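PDB 3QO8: serine--tRNA ligase, cytoplasmic from Candida albicans, which catalyses the ATP-dependent activation of serine to seryl-adenylate and the transfer of the seryl group to the acceptor end of tRNA(Ser). Local coordinates for residues Asp50-Lys55 and Glu81-Glu86; His285-Asp288 and Phe293-His296; Lys365-Cys370 and Thr408-Cys413. All blocks are in the same frame, centred on the assembly; numbering follows the deposited sequence.

Contact 1: Asp50-Lys55 and Glu81-Glu86; sequences DEHNKK and EKLSNE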
loop_
_atom_site.group_PDB
_atom_site.type_symbol
_atom_site.label_atom_id
_atom_site.label_comp_id
_atom_site.label_asym_id
_atom_site.label_seq_id
_atom_site.Cartn_x
_atom_site.Cartn_y
_atom_site.Cartn_z
ATOM N N ASP A 50 -15.191 48.050 -4.812
ATOM C CA ASP A 50 -14.300 49.178 -4.547
ATOM C C ASP A 50 -15.064 50.493 -4.392
ATOM O O ASP A 50 -14.814 51.268 -3.463
ATOM C CB ASP A 50 -13.264 49.308 -5.668
ATOM C CG ASP A 50 -11.869 48.928 -5.219
ATOM O OD1 ASP A 50 -11.576 47.714 -5.140
ATOM O OD2 ASP A 50 -11.065 49.846 -4.947
ATOM N N GLU A 51 -15.988 50.744 -5.314
ATOM C CA GLU A 51 -16.787 51.960 -5.277
ATOM C C GLU A 51 -17.659 52.025 -4.031
ATOM O O GLU A 51 -17.818 53.092 -3.423
ATOM C CB GLU A 51 -17.663 52.060 -6.525
ATOM C CG GLU A 51 -16.883 52.022 -7.820
ATOM C CD GLU A 51 -17.777 52.178 -9.037
ATOM O OE1 GLU A 51 -17.361 51.760 -10.143
ATOM O OE2 GLU A 51 -18.892 52.720 -8.886
ATOM N N HIS A 52 -18.241 50.889 -3.661
ATOM C CA HIS A 52 -19.089 50.842 -2.469
ATOM C C HIS A 52 -18.263 51.139 -1.222
ATOM O O HIS A 52 -18.730 51.822 -0.316
ATOM C CB HIS A 52 -19.815 49.496 -2.355
ATOM C CG HIS A 52 -21.097 49.435 -3.134
ATOM N ND1 HIS A 52 -21.135 49.456 -4.512
ATOM C CD2 HIS A 52 -22.388 49.365 -2.723
ATOM C CE1 HIS A 52 -22.394 49.398 -4.917
ATOM N NE2 HIS A 52 -23.171 49.338 -3.851
ATOM N N ASN A 53 -17.036 50.629 -1.180
ATOM C CA ASN A 53 -16.136 50.960 -0.080
ATOM C C ASN A 53 -15.853 52.454 -0.031
ATOM O O ASN A 53 -15.894 53.063 1.037
ATOM C CB ASN A 53 -14.830 50.171 -0.171
ATOM C CG ASN A 53 -14.992 48.734 0.271
ATOM O OD1 ASN A 53 -15.966 48.382 0.934
ATOM N ND2 ASN A 53 -14.034 47.894 -0.090
ATOM N N LYS A 54 -15.576 53.043 -1.191
ATOM C CA LYS A 54 -15.341 54.479 -1.259
ATOM C C LYS A 54 -16.566 55.269 -0.773
ATOM O O LYS A 54 -16.434 56.177 0.052
ATOM C CB LYS A 54 -14.916 54.902 -2.670
ATOM C CG LYS A 54 -13.558 54.343 -3.097
ATOM C CD LYS A 54 -13.054 54.986 -4.387
ATOM C CE LYS A 54 -13.750 54.429 -5.628
ATOM N NZ LYS A 54 -13.075 53.219 -6.200
ATOM N N LYS A 55 -17.752 54.917 -1.268
ATOM C CA LYS A 55 -18.984 55.577 -0.829
ATOM C C LYS A 55 -19.227 55.376 0.668
ATOM O O LYS A 55 -19.559 56.323 1.383
ATOM C CB LYS A 55 -20.201 55.088 -1.622
ATOM C CG LYS A 55 -20.274 55.592 -3.059
ATOM C CD LYS A 55 -21.615 55.228 -3.695
ATOM C CE LYS A 55 -21.719 55.699 -5.143
ATOM N NZ LYS A 55 -20.792 54.948 -6.041
ATOM N N GLU A 81 -27.012 52.011 5.390
ATOM C CA GLU A 81 -27.650 50.699 5.406
ATOM C C GLU A 81 -27.914 50.210 3.990
ATOM O O GLU A 81 -27.788 49.021 3.707
ATOM C CB GLU A 81 -28.947 50.709 6.220
ATOM C CG GLU A 81 -28.737 50.703 7.726
ATOM C CD GLU A 81 -30.008 51.038 8.492
ATOM O OE1 GLU A 81 -29.911 51.377 9.692
ATOM O OE2 GLU A 81 -31.105 50.964 7.895
ATOM N N LYS A 82 -28.287 51.129 3.103
ATOM C CA LYS A 82 -28.489 50.796 1.698
ATOM C C LYS A 82 -27.190 50.315 1.054
ATOM O O LYS A 82 -27.124 49.215 0.498
ATOM C CB LYS A 82 -29.038 52.015 0.949
ATOM C CG LYS A 82 -29.119 51.866 -0.560
ATOM C CD LYS A 82 -29.672 53.137 -1.194
ATOM C CE LYS A 82 -29.670 53.060 -2.711
ATOM N NZ LYS A 82 -28.290 52.972 -3.266
ATOM N N LEU A 83 -26.157 51.147 1.125
ATOM C CA LEU A 83 -24.866 50.809 0.535
ATOM C C LEU A 83 -24.339 49.503 1.115
ATOM O O LEU A 83 -23.774 48.678 0.402
ATOM C CB LEU A 83 -23.856 51.937 0.763
ATOM C CG LEU A 83 -24.053 53.207 -0.063
ATOM C CD1 LEU A 83 -23.210 54.337 0.491
ATOM C CD2 LEU A 83 -23.710 52.944 -1.527
ATOM N N SER A 84 -24.538 49.314 2.415
ATOM C CA SER A 84 -24.076 48.105 3.079
ATOM C C SER A 84 -24.804 46.863 2.571
ATOM O O SER A 84 -24.178 45.841 2.298
ATOM C CB SER A 84 -24.233 48.222 4.593
ATOM O OG SER A 84 -23.918 46.984 5.193
ATOM N N ASN A 85 -26.124 46.952 2.436
ATOM C CA ASN A 85 -26.893 45.836 1.892
ATOM C C ASN A 85 -26.480 45.482 0.465
ATOM O O ASN A 85 -26.405 44.304 0.106
ATOM C CB ASN A 85 -28.391 46.114 1.978
ATOM C CG ASN A 85 -28.904 46.038 3.403
ATOM O OD1 ASN A 85 -28.389 45.267 4.211
ATOM N ND2 ASN A 85 -29.911 46.849 3.724
ATOM N N GLU A 86 -26.198 46.501 -0.340
ATOM C CA GLU A 86 -25.710 46.279 -1.706
ATOM C C GLU A 86 -24.341 45.611 -1.685
ATOM O O GLU A 86 -24.078 44.685 -2.452
ATOM C CB GLU A 86 -25.636 47.597 -2.472
ATOM C CG GLU A 86 -26.992 48.179 -2.811
ATOM C CD GLU A 86 -26.897 49.582 -3.361
ATOM O OE1 GLU A 86 -25.761 50.072 -3.531
ATOM O OE2 GLU A 86 -27.954 50.197 -3.616
#

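Contact 2: His285-Asp288 and Phe293-His296; sequences HGKD and FRVH. With SSA (5'-O-(N-(L-seryl)-sulfamoyl)adenosine), chain B.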
loop_
_atom_site.group_PDB
_atom_site.type_symbol
_atom_site.label_atom_id
_atom_site.label_comp_id
_atom_site.label_asym_id
_atom_site.label_seq_id
_atom_site.Cartn_x
_atom_site.Cartn_y
_atom_site.Cartn_z
ATOM N N HIS A 285 -11.177 -3.519 -18.809
ATOM C CA HIS A 285 -11.767 -4.821 -18.532
ATOM C C HIS A 285 -11.221 -5.884 -19.474
ATOM O O HIS A 285 -11.273 -5.731 -20.693
ATOM C CB HIS A 285 -13.291 -4.753 -18.649
ATOM C CG HIS A 285 -13.919 -3.725 -17.762
ATOM N ND1 HIS A 285 -14.362 -4.011 -16.488
ATOM C CD2 HIS A 285 -14.176 -2.411 -17.962
ATOM C CE1 HIS A 285 -14.866 -2.918 -15.943
ATOM N NE2 HIS A 285 -14.764 -1.933 -16.817
ATOM N N GLY A 286 -10.690 -6.957 -18.901
ATOM C CA GLY A 286 -10.215 -8.082 -19.684
ATOM C C GLY A 286 -8.867 -7.879 -20.354
ATOM O O GLY A 286 -8.119 -8.840 -20.545
ATOM N N LYS A 287 -8.551 -6.638 -20.718
ATOM C CA LYS A 287 -7.297 -6.356 -21.412
ATOM C C LYS A 287 -6.073 -6.649 -20.539
ATOM O O LYS A 287 -5.958 -6.149 -19.413
ATOM C CB LYS A 287 -7.266 -4.918 -21.944
ATOM C CG LYS A 287 -7.495 -3.850 -20.892
ATOM C CD LYS A 287 -7.430 -2.456 -21.503
ATOM C CE LYS A 287 -6.086 -2.204 -22.172
ATOM N NZ LYS A 287 -5.972 -0.816 -22.704
ATOM N N ASP A 288 -5.169 -7.471 -21.070
ATOM C CA ASP A 288 -3.984 -7.905 -20.339
ATOM C C ASP A 288 -4.416 -8.686 -19.098
ATOM O O ASP A 288 -4.023 -8.367 -17.972
ATOM C CB ASP A 288 -3.116 -6.701 -19.962
ATOM C CG ASP A 288 -2.859 -5.768 -21.145
ATOM O OD1 ASP A 288 -2.503 -6.266 -22.240
ATOM O OD2 ASP A 288 -3.024 -4.536 -20.977
ATOM N N PHE A 293 1.437 -7.700 -15.795
ATOM C CA PHE A 293 1.691 -6.617 -16.733
ATOM C C PHE A 293 0.785 -5.446 -16.433
ATOM O O PHE A 293 1.222 -4.303 -16.436
ATOM C CB PHE A 293 1.479 -7.085 -18.188
ATOM C CG PHE A 293 1.679 -5.986 -19.208
ATOM C CD1 PHE A 293 2.919 -5.789 -19.800
ATOM C CD2 PHE A 293 0.638 -5.141 -19.550
ATOM C CE1 PHE A 293 3.107 -4.777 -20.734
ATOM C CE2 PHE A 293 0.820 -4.126 -20.476
ATOM C CZ PHE A 293 2.063 -3.944 -21.068
ATOM N N ARG A 294 -0.489 -5.733 -16.195
ATOM C CA ARG A 294 -1.447 -4.698 -15.857
ATOM C C ARG A 294 -2.210 -5.147 -14.630
ATOM O O ARG A 294 -3.065 -6.032 -14.721
ATOM C CB ARG A 294 -2.446 -4.450 -17.000
ATOM C CG ARG A 294 -3.449 -3.358 -16.642
ATOM C CD ARG A 294 -4.468 -3.082 -17.755
ATOM N NE ARG A 294 -3.817 -2.581 -18.953
ATOM C CZ ARG A 294 -3.380 -1.333 -19.105
ATOM N NH1 ARG A 294 -3.530 -0.449 -18.124
ATOM N NH2 ARG A 294 -2.793 -0.971 -20.241
ATOM N N VAL A 295 -1.886 -4.548 -13.485
ATOM C CA VAL A 295 -2.437 -4.988 -12.203
ATOM C C VAL A 295 -2.969 -3.803 -11.416
ATOM O O VAL A 295 -2.854 -2.666 -11.860
ATOM C CB VAL A 295 -1.370 -5.727 -11.371
ATOM C CG1 VAL A 295 -1.081 -7.114 -11.975
ATOM C CG2 VAL A 295 -0.089 -4.883 -11.287
ATOM N N HIS A 296 -3.563 -4.064 -10.248
ATOM C CA HIS A 296 -4.152 -2.993 -9.434
ATOM C C HIS A 296 -3.147 -2.387 -8.447
ATOM O O HIS A 296 -3.380 -1.307 -7.921
ATOM C CB HIS A 296 -5.373 -3.499 -8.650
ATOM C CG HIS A 296 -6.548 -3.832 -9.522
ATOM N ND1 HIS A 296 -7.211 -2.882 -10.273
ATOM C CD2 HIS A 296 -7.167 -5.010 -9.772
ATOM C CE1 HIS A 296 -8.184 -3.464 -10.956
ATOM N NE2 HIS A 296 -8.181 -4.752 -10.664
HETATM N N10 SSA B . 4.158 9.450 -12.864
HETATM C CA SSA B . 4.054 9.063 -14.269
HETATM C CB SSA B . 5.418 8.610 -14.790
HETATM O OG SSA B . 5.789 7.348 -14.201
HETATM C C9 SSA B . 3.047 7.960 -14.436
HETATM O O9 SSA B . 2.516 7.426 -13.469
HETATM N N8 SSA B . 2.778 7.600 -15.687
HETATM S S1 SSA B . 1.979 6.262 -16.058
HETATM O O1S SSA B . 0.589 6.319 -15.709
HETATM O O2S SSA B . 2.122 6.028 -17.457
HETATM O "O5'" SSA B . 2.628 5.062 -15.341
HETATM C "C5'" SSA B . 4.020 4.815 -15.442
HETATM C "C4'" SSA B . 4.250 3.335 -15.764
HETATM O "O4'" SSA B . 3.709 2.453 -14.772
HETATM C "C3'" SSA B . 3.601 2.882 -17.053
HETATM O "O3'" SSA B . 4.387 3.311 -18.175
HETATM C "C2'" SSA B . 3.592 1.370 -16.854
HETATM O "O2'" SSA B . 4.896 0.821 -17.126
HETATM C "C1'" SSA B . 3.323 1.216 -15.357
HETATM N N9 SSA B . 1.885 0.984 -15.115
HETATM C C8 SSA B . 0.883 1.862 -15.288
HETATM N N7 SSA B . -0.281 1.256 -14.971
HETATM C C5 SSA B . 0.011 -0.003 -14.592
HETATM C C6 SSA B . -0.757 -1.064 -14.154
HETATM N N6 SSA B . -2.096 -0.910 -14.058
HETATM N N1 SSA B . -0.155 -2.233 -13.834
HETATM C C2 SSA B . 1.173 -2.366 -13.939
HETATM N N3 SSA B . 1.943 -1.350 -14.350
HETATM C C4 SSA B . 1.377 -0.170 -14.692
HETATM O O HOH W 1 -1.368 -8.440 -16.596
#

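Contact 3: Lys365-Cys370 and Thr408-Cys413; sequences KELVSC and TERTIC. With MG (magnesium ion), chain C; SSA (5'-O-(N-(L-seryl)-sulfamoyl)adenosine), chain B.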
loop_
_atom_site.group_PDB
_atom_site.type_symbol
_atom_site.label_atom_id
_atom_site.label_comp_id
_atom_site.label_asym_id
_atom_site.label_seq_id
_atom_site.Cartn_x
_atom_site.Cartn_y
_atom_site.Cartn_z
ATOM N N LYS A 365 5.619 -2.444 -26.088
ATOM C CA LYS A 365 4.664 -2.126 -25.014
ATOM C C LYS A 365 5.198 -1.039 -24.111
ATOM O O LYS A 365 6.365 -1.055 -23.736
ATOM C CB LYS A 365 4.382 -3.360 -24.153
ATOM C CG LYS A 365 3.992 -4.609 -24.949
ATOM C CD LYS A 365 2.550 -4.559 -25.371
ATOM C CE LYS A 365 1.678 -5.339 -24.408
ATOM N NZ LYS A 365 0.261 -5.367 -24.869
ATOM N N GLU A 366 4.326 -0.116 -23.732
ATOM C CA GLU A 366 4.715 0.996 -22.880
ATOM C C GLU A 366 5.308 0.555 -21.525
ATOM O O GLU A 366 4.670 -0.180 -20.780
ATOM C CB GLU A 366 3.492 1.864 -22.632
ATOM C CG GLU A 366 3.766 3.013 -21.671
ATOM C CD GLU A 366 2.499 3.544 -21.037
ATOM O OE1 GLU A 366 1.407 3.344 -21.610
ATOM O OE2 GLU A 366 2.600 4.163 -19.963
ATOM N N LEU A 367 6.521 1.004 -21.210
ATOM C CA LEU A 367 7.104 0.795 -19.867
ATOM C C LEU A 367 7.349 2.118 -19.137
ATOM O O LEU A 367 7.542 2.140 -17.924
ATOM C CB LEU A 367 8.450 0.066 -19.950
ATOM C CG LEU A 367 8.464 -1.381 -20.453
ATOM C CD1 LEU A 367 9.810 -1.996 -20.143
ATOM C CD2 LEU A 367 7.362 -2.196 -19.805
ATOM N N VAL A 368 7.393 3.209 -19.894
ATOM C CA VAL A 368 7.788 4.499 -19.361
ATOM C C VAL A 368 7.004 5.632 -20.003
ATOM O O VAL A 368 6.843 5.653 -21.231
ATOM C CB VAL A 368 9.304 4.756 -19.602
ATOM C CG1 VAL A 368 9.660 6.220 -19.334
ATOM C CG2 VAL A 368 10.158 3.823 -18.748
ATOM N N SER A 369 6.513 6.563 -19.178
ATOM C CA SER A 369 6.053 7.860 -19.674
ATOM C C SER A 369 6.897 8.950 -19.038
ATOM O O SER A 369 7.151 8.923 -17.836
ATOM C CB SER A 369 4.581 8.117 -19.341
ATOM O OG SER A 369 3.734 7.361 -20.180
ATOM N N CYS A 370 7.309 9.913 -19.853
ATOM C CA CYS A 370 8.165 11.008 -19.436
ATOM C C CYS A 370 7.500 12.310 -19.889
ATOM O O CYS A 370 7.282 12.511 -21.083
ATOM C CB CYS A 370 9.544 10.857 -20.096
ATOM S SG CYS A 370 10.741 12.217 -19.739
ATOM N N THR A 408 8.104 -1.805 -11.738
ATOM C CA THR A 408 8.924 -3.006 -11.619
ATOM C C THR A 408 8.240 -4.301 -12.094
ATOM O O THR A 408 8.865 -5.123 -12.774
ATOM C CB THR A 408 9.500 -3.172 -10.182
ATOM O OG1 THR A 408 8.420 -3.271 -9.250
ATOM C CG2 THR A 408 10.354 -1.936 -9.801
ATOM N N GLU A 409 6.986 -4.506 -11.722
ATOM C CA GLU A 409 6.299 -5.725 -12.152
ATOM C C GLU A 409 6.220 -5.772 -13.694
ATOM O O GLU A 409 6.456 -6.821 -14.301
ATOM C CB GLU A 409 4.904 -5.843 -11.533
ATOM C CG GLU A 409 4.907 -6.425 -10.074
ATOM C CD GLU A 409 5.165 -5.381 -8.987
ATOM O OE1 GLU A 409 5.350 -4.196 -9.314
ATOM O OE2 GLU A 409 5.194 -5.758 -7.788
ATOM N N ARG A 410 5.893 -4.647 -14.325
ATOM C CA ARG A 410 5.814 -4.636 -15.794
ATOM C C ARG A 410 7.195 -4.789 -16.432
ATOM O O ARG A 410 7.357 -5.463 -17.458
ATOM C CB ARG A 410 5.091 -3.396 -16.340
ATOM C CG ARG A 410 4.891 -3.482 -17.864
ATOM C CD ARG A 410 4.080 -2.312 -18.435
ATOM N NE ARG A 410 2.705 -2.354 -17.955
ATOM C CZ ARG A 410 1.746 -1.551 -18.396
ATOM N NH1 ARG A 410 2.014 -0.662 -19.353
ATOM N NH2 ARG A 410 0.521 -1.656 -17.897
ATOM N N THR A 411 8.206 -4.185 -15.814
ATOM C CA THR A 411 9.572 -4.381 -16.272
ATOM C C THR A 411 9.989 -5.849 -16.151
ATOM O O THR A 411 10.685 -6.365 -17.005
ATOM C CB THR A 411 10.562 -3.471 -15.517
ATOM O OG1 THR A 411 10.276 -2.112 -15.860
ATOM C CG2 THR A 411 11.998 -3.788 -15.911
ATOM N N ILE A 412 9.566 -6.519 -15.084
ATOM C CA ILE A 412 9.815 -7.950 -14.968
ATOM C C ILE A 412 9.211 -8.691 -16.154
ATOM O O ILE A 412 9.851 -9.573 -16.738
ATOM C CB ILE A 412 9.264 -8.538 -13.658
ATOM C CG1 ILE A 412 10.151 -8.110 -12.472
ATOM C CG2 ILE A 412 9.185 -10.080 -13.771
ATOM C CD1 ILE A 412 9.559 -8.432 -11.069
ATOM N N CYS A 413 7.990 -8.329 -16.535
ATOM C CA CYS A 413 7.365 -8.982 -17.694
ATOM C C CYS A 413 8.241 -8.901 -18.949
ATOM O O CYS A 413 8.382 -9.872 -19.688
ATOM C CB CYS A 413 5.992 -8.379 -17.983
ATOM S SG CYS A 413 4.805 -8.653 -16.649
HETATM MG MG MG C . 1.595 6.357 -19.755
HETATM N N10 SSA B . 4.158 9.450 -12.864
HETATM C CA SSA B . 4.054 9.063 -14.269
HETATM C CB SSA B . 5.418 8.610 -14.790
HETATM O OG SSA B . 5.789 7.348 -14.201
HETATM C C9 SSA B . 3.047 7.960 -14.436
HETATM O O9 SSA B . 2.516 7.426 -13.469
HETATM N N8 SSA B . 2.778 7.600 -15.687
HETATM S S1 SSA B . 1.979 6.262 -16.058
HETATM O O1S SSA B . 0.589 6.319 -15.709
HETATM O O2S SSA B . 2.122 6.028 -17.457
HETATM O "O5'" SSA B . 2.628 5.062 -15.341
HETATM C "C5'" SSA B . 4.020 4.815 -15.442
HETATM C "C4'" SSA B . 4.250 3.335 -15.764
HETATM O "O4'" SSA B . 3.709 2.453 -14.772
HETATM C "C3'" SSA B . 3.601 2.882 -17.053
HETATM O "O3'" SSA B . 4.387 3.311 -18.175
HETATM C "C2'" SSA B . 3.592 1.370 -16.854
HETATM O "O2'" SSA B . 4.896 0.821 -17.126
HETATM C "C1'" SSA B . 3.323 1.216 -15.357
HETATM N N9 SSA B . 1.885 0.984 -15.115
HETATM C C8 SSA B . 0.883 1.862 -15.288
HETATM N N7 SSA B . -0.281 1.256 -14.971
HETATM C C5 SSA B . 0.011 -0.003 -14.592
HETATM C C6 SSA B . -0.757 -1.064 -14.154
HETATM N N6 SSA B . -2.096 -0.910 -14.058
HETATM N N1 SSA B . -0.155 -2.233 -13.834
HETATM C C2 SSA B . 1.173 -2.366 -13.939
HETATM N N3 SSA B . 1.943 -1.350 -14.350
HETATM C C4 SSA B . 1.377 -0.170 -14.692
HETATM O O HOH W 2 8.844 0.305 -16.459
HETATM O O HOH W 3 -0.778 5.515 -19.821
HETATM O O HOH W 4 1.131 6.624 -22.080
HETATM O O HOH W 5 0.632 8.682 -19.107
#

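Contact 1: Asp50-Lys55 and Glu81-Glu86
H52 reaches across from helix 30-65 to E86 of helix 74-107. Its NE2 donates to E86 OE1 at 2.7 Å with an N-H...O angle of 148°. The carboxylate receives it on the anti lone pair of OE1, and its plane is turned 68° from the imidazole ring. With CG anti to its carbonyl carbon, the histidine carries its ring edge to the facing helix, where CD2 lies 3.5 Å from L83 O. A histidine suits this buried place because both ring nitrogens find partners: ND1 is hydrogen-bonded to D48 O. E86 OE2 meanwhile takes a salt bridge from K82 NZ (2.8 Å), one turn earlier, so the carboxylate is held at both oxygens. Beside this pair the packing is apolar: L83 CD1 meets K55 CB at 3.8 Å, and its CD2 lies against K55 CD. The looser side begins here, as K55 lends only its aliphatic stem while its ammonium end leads away on an exposed flank. Segments 50-55 and 81-86 run antiparallel at 158°, their axes 10.0 Å apart, as part of the coiled-coil hairpin of the N-terminal tRNA-binding extension; L83 also packs on L56 and V59 of helix 30-65.

Contact 2: His285-Asp288 and Phe293-His296
D288 and R294 form the charged link between the two limbs of this loop. R294 NE donates to D288 OD2 at 2.9 Å, nearly straight at 166°, and the oxygen lies at the guanidinium edge, using its anti lone pair. Carboxylate and guanidinium are almost coplanar, 22° apart. Arginine suits the place because it can serve two acids: the bend at chi3 turns the guanidinium so that NE meets D288, while NH1 forms a salt bridge with E281. K287 passes nearby, its NZ 4.0 Å from R294 NH2, a proximity of like charges that the acids probably temper. Van der Waals contact adds the F293 ring, whose CD2 lies 3.9 Å from D288 CG. Among the hydrogen bonds, a water bridges the backbones, lying 3.0 Å from D288 O and accepting from R294 N at 2.9 Å. The backbone of V295 reads the adenine of the bound seryl-adenylate analogue: its N donates to N1 (2.9 Å, 170°) and its O accepts from N6, so the pairing needs no particular side chain. The loop joins the antiparallel strands 269-278 and 297-307, as in motif 2 of class II synthetases, and F293 rests on C413 of helix 408-419.

Contact 3: Lys365-Cys370 and Thr408-Cys413
R410 and E366 meet around the ribose of the bound seryl-adenylate analogue. R410 NH1 donates to E366 O at 3.1 Å and 168°, and this oxygen lies in the guanidinium plane. One guanidinium face is laid against the ligand, with C2' 3.5 Å above it toward the rim. The E366 side chain serves the metal instead: CG anti to the backbone N (chi1 176°) and an extended chain carry OE2 to the magnesium ion at 2.4 Å and to ribose O3', which donates to it at 2.7 Å. S369 OG and the sulfamoyl O2S also bind the metal, and three waters complete six ligands. L367 O accepts from ribose O2'.

Behind these groups, L367 CD2 packs on R410 CG at 3.4 Å, a leucine suited to supporting the arginine's aliphatic stem. A water donates to both L367 O and T411 OG1, tying strand to helix; T411 OG1 is also hydrogen-bonded to S406 OG. Further out, F293 positions the arginine, its O accepting from R410 NE and its ring making a cation-pi contact, while S369 OG is hydrogen-bonded to D353.

A classic beta bulge sets L367 and V368 opposite L354, where strand 363-372 runs between strands 350-358 and 399-404. Segment 408-413 crosses segment 365-370 at -141°; helix 408-419 packs on helix 183-200 through T408 and I412 and, as in motif 3 of class II synthetases, supplies the arginine.

How the contacts relate
Contacts 2 and 3 build one pocket, their centres 13 Å apart, whereas contact 1 lies about 61 Å from either, centre to centre, out on the tRNA-binding arm. Both catalytic contacts touch the seryl-adenylate analogue: 293-296 holds the adenine, and 365-370 holds the ribose and the magnesium ion. They also join directly where F293 CZ packs 3.6 Å from K365 CE, and D288 OD1 makes a long, weak ion pair with K365 NZ, so the loop and the strand-helix pair close on the nucleotide together. Contact 1 reaches neither, its nearest atoms about 43 Å from contact 3, consistent with a division between tRNA binding by the extension and serine activation in the core; the tRNA binds across the dimer.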